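Local coordinates for protein glutathione transferase lambda1 (Populus trichocarpa, PDB 4PQH) that probably conjugates or transfers glutathione as a monomeric plant lambda-class glutathione transferase, acting in detoxification, at residues A[127-132]-A[146-151]. Residues are numbered along the deposited sequence; the frame is centred on the assembly and turned at random.
Sequences GSFSKA and AAFDYI
In the all-helical C-terminal half of the GST fold, helix 113-137 packs against helix 144-154, the next helix in the chain, and F129 reaches across to A147, F148 and I151. The two segments run roughly antiparallel, with 146° between their directions and axes 9.6 Å apart at closest approach. With CG anti to the backbone N (chi1 -178°), the ring of F129 extends toward helix 144-154. The CD1, CE1 and CZ atoms of F129 do the touching. F129 CZ meets F148 CZ at 3.5 Å, F129 CE1 lies 3.7 Å from I151 CG1, and CD1 of F129 sits 3.9 Å from A147 CB. With F148 the pair is a T-shaped stack: the rim of F129 points into the face of F148, centroids 5.1 Å apart and planes at 76°, with F129 CE1 over the middle of the F148 ring. I151 offers the CG1 arm of its branch, and its side chain crosses that of F129 at about a right angle. The CA atoms of F129 and A147 come within 5.7 Å, the nearest approach of the two backbones here. One turn on from F129, A132 CB touches A147 CB at 3.7 Å, methyl against methyl. F129 also touches helix 170-190, where Y175 makes a second edge-to-face pair with it and I179 packs on it; L201 of helix 199-208 touches both F148 and I151. Cutting F129 back to an alanine would probably open a gap at this point, leaving the F148 face without the aromatic edge and I151 CG1 without the ring beside it. No hydrogen bond or salt bridge joins the two segments, so what holds them here is buried apolar and aromatic contact, well away from the bound glutathione.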
ATOM      1  N   GLY A 127      -1.921   8.252   8.869  1.00 16.77           N
ATOM      2  CA  GLY A 127      -1.497   7.926  10.223  1.00 17.12           C
ATOM      3  C   GLY A 127      -2.658   7.888  11.198  1.00 16.95           C
ATOM      4  O   GLY A 127      -2.786   6.948  11.991  1.00 18.03           O
ATOM      5  N   SER A 128      -3.501   8.917  11.148  1.00 17.28           N
ATOM      6  CA  SER A 128      -4.674   9.004  12.015  1.00 17.08           C
ATOM      7  C   SER A 128      -5.626   7.860  11.739  1.00 15.51           C
ATOM      8  O   SER A 128      -6.235   7.315  12.654  1.00 16.00           O
ATOM      9  CB  SER A 128      -5.406  10.332  11.805  1.00 19.89           C
ATOM     10  OG  SER A 128      -4.541  11.437  12.009  1.00 25.63           O
ATOM     11  N   PHE A 129      -5.765   7.506  10.466  1.00 14.28           N
ATOM     12  CA  PHE A 129      -6.646   6.421  10.076  1.00 13.63           C
ATOM     13  C   PHE A 129      -6.212   5.099  10.716  1.00 12.69           C
ATOM     14  O   PHE A 129      -7.024   4.375  11.298  1.00 12.90           O
ATOM     15  CB  PHE A 129      -6.671   6.298   8.552  1.00 12.48           C
ATOM     16  CG  PHE A 129      -7.601   5.237   8.048  1.00 12.46           C
ATOM     17  CD1 PHE A 129      -8.978   5.388   8.165  1.00 12.92           C
ATOM     18  CD2 PHE A 129      -7.099   4.083   7.468  1.00 12.79           C
ATOM     19  CE1 PHE A 129      -9.843   4.406   7.688  1.00 13.69           C
ATOM     20  CE2 PHE A 129      -7.955   3.100   6.987  1.00 13.08           C
ATOM     21  CZ  PHE A 129      -9.328   3.262   7.105  1.00 13.16           C
ATOM     22  N   SER A 130      -4.929   4.780  10.599  1.00 13.38           N
ATOM     23  CA  SER A 130      -4.380   3.585  11.236  1.00 15.09           C
ATOM     24  C   SER A 130      -4.505   3.636  12.756  1.00 14.27           C
ATOM     25  O   SER A 130      -4.903   2.656  13.396  1.00 14.01           O
ATOM     26  CB  SER A 130      -2.912   3.397  10.844  1.00 17.35           C
ATOM     27  OG  SER A 130      -2.803   2.671   9.636  1.00 21.12           O
ATOM     28  N   LYS A 131      -4.182   4.789  13.327  1.00 14.79           N
ATOM     29  CA  LYS A 131      -4.227   4.944  14.777  1.00 15.65           C
ATOM     30  C   LYS A 131      -5.643   4.729  15.310  1.00 15.92           C
ATOM     31  O   LYS A 131      -5.835   4.030  16.294  1.00 16.08           O
ATOM     32  CB  LYS A 131      -3.683   6.314  15.178  1.00 19.80           C
ATOM     33  CG  LYS A 131      -3.574   6.528  16.665  1.00 24.73           C
ATOM     34  CD  LYS A 131      -2.669   7.701  16.978  1.00 28.59           C
ATOM     35  CE  LYS A 131      -2.657   7.962  18.461  1.00 31.47           C
ATOM     36  NZ  LYS A 131      -1.561   8.881  18.898  1.00 33.56           N
ATOM     37  N   ALA A 132      -6.634   5.285  14.621  1.00 15.23           N
ATOM     38  CA  ALA A 132      -8.029   5.135  15.019  1.00 15.13           C
ATOM     39  C   ALA A 132      -8.465   3.669  15.009  1.00 12.66           C
ATOM     40  O   ALA A 132      -9.134   3.187  15.939  1.00 13.94           O
ATOM     41  CB  ALA A 132      -8.924   5.944  14.101  1.00 15.90           C
ATOM     42  N   ALA A 146     -15.536   6.796  13.422  1.00 16.74           N
ATOM     43  CA  ALA A 146     -15.221   8.173  13.058  1.00 16.22           C
ATOM     44  C   ALA A 146     -14.230   8.219  11.904  1.00 14.79           C
ATOM     45  O   ALA A 146     -14.333   9.069  11.022  1.00 16.00           O
ATOM     46  CB  ALA A 146     -14.666   8.916  14.254  1.00 15.93           C
ATOM     47  N   ALA A 147     -13.284   7.290  11.898  1.00 14.99           N
ATOM     48  CA  ALA A 147     -12.279   7.242  10.845  1.00 13.66           C
ATOM     49  C   ALA A 147     -12.918   6.870   9.517  1.00 13.51           C
ATOM     50  O   ALA A 147     -12.624   7.468   8.469  1.00 14.39           O
ATOM     51  CB  ALA A 147     -11.180   6.256  11.206  1.00 13.90           C
ATOM     52  N   PHE A 148     -13.807   5.888   9.548  1.00 12.51           N
ATOM     53  CA  PHE A 148     -14.483   5.498   8.315  1.00 11.32           C
ATOM     54  C   PHE A 148     -15.526   6.522   7.880  1.00 12.40           C
ATOM     55  O   PHE A 148     -15.831   6.628   6.689  1.00 12.94           O
ATOM     56  CB  PHE A 148     -15.039   4.074   8.403  1.00 11.60           C
ATOM     57  CG  PHE A 148     -13.997   3.015   8.177  1.00 11.48           C
ATOM     58  CD1 PHE A 148     -13.581   2.716   6.885  1.00 12.56           C
ATOM     59  CD2 PHE A 148     -13.408   2.346   9.244  1.00 12.14           C
ATOM     60  CE1 PHE A 148     -12.616   1.756   6.652  1.00 12.50           C
ATOM     61  CE2 PHE A 148     -12.437   1.373   9.015  1.00 12.22           C
ATOM     62  CZ  PHE A 148     -12.041   1.085   7.715  1.00 13.79           C
ATOM     63  N   ASP A 149     -16.055   7.288   8.826  1.00 12.77           N
ATOM     64  CA  ASP A 149     -16.895   8.436   8.493  1.00 13.37           C
ATOM     65  C   ASP A 149     -16.091   9.478   7.712  1.00 12.84           C
ATOM     66  O   ASP A 149     -16.581  10.053   6.726  1.00 14.38           O
ATOM     67  CB  ASP A 149     -17.476   9.074   9.753  1.00 15.54           C
ATOM     68  CG  ASP A 149     -18.589   8.262  10.357  1.00 17.77           C
ATOM     69  OD1 ASP A 149     -19.089   7.329   9.690  1.00 17.80           O
ATOM     70  OD2 ASP A 149     -18.968   8.570  11.505  1.00 19.63           O
ATOM     71  N   TYR A 150     -14.851   9.708   8.128  1.00 14.17           N
ATOM     72  CA  TYR A 150     -13.982  10.646   7.427  1.00 14.38           C
ATOM     73  C   TYR A 150     -13.756  10.173   5.990  1.00 14.17           C
ATOM     74  O   TYR A 150     -13.814  10.964   5.045  1.00 14.65           O
ATOM     75  CB  TYR A 150     -12.645  10.806   8.159  1.00 16.10           C
ATOM     76  CG  TYR A 150     -11.738  11.842   7.538  1.00 19.05           C
ATOM     77  CD1 TYR A 150     -10.898  11.513   6.481  1.00 21.11           C
ATOM     78  CD2 TYR A 150     -11.726  13.152   8.002  1.00 21.35           C
ATOM     79  CE1 TYR A 150     -10.071  12.459   5.901  1.00 23.29           C
ATOM     80  CE2 TYR A 150     -10.899  14.104   7.435  1.00 23.69           C
ATOM     81  CZ  TYR A 150     -10.073  13.752   6.382  1.00 24.76           C
ATOM     82  OH  TYR A 150      -9.250  14.698   5.808  1.00 26.33           O
ATOM     83  N   ILE A 151     -13.505   8.882   5.833  1.00 14.28           N
ATOM     84  CA  ILE A 151     -13.296   8.284   4.518  1.00 13.65           C
ATOM     85  C   ILE A 151     -14.542   8.418   3.635  1.00 13.19           C
ATOM     86  O   ILE A 151     -14.452   8.787   2.456  1.00 12.82           O
ATOM     87  CB  ILE A 151     -12.888   6.793   4.650  1.00 13.83           C
ATOM     88  CG1 ILE A 151     -11.529   6.677   5.352  1.00 16.49           C
ATOM     89  CG2 ILE A 151     -12.877   6.094   3.295  1.00 14.95           C
ATOM     90  CD1 ILE A 151     -10.432   7.461   4.674  1.00 17.73           C
TER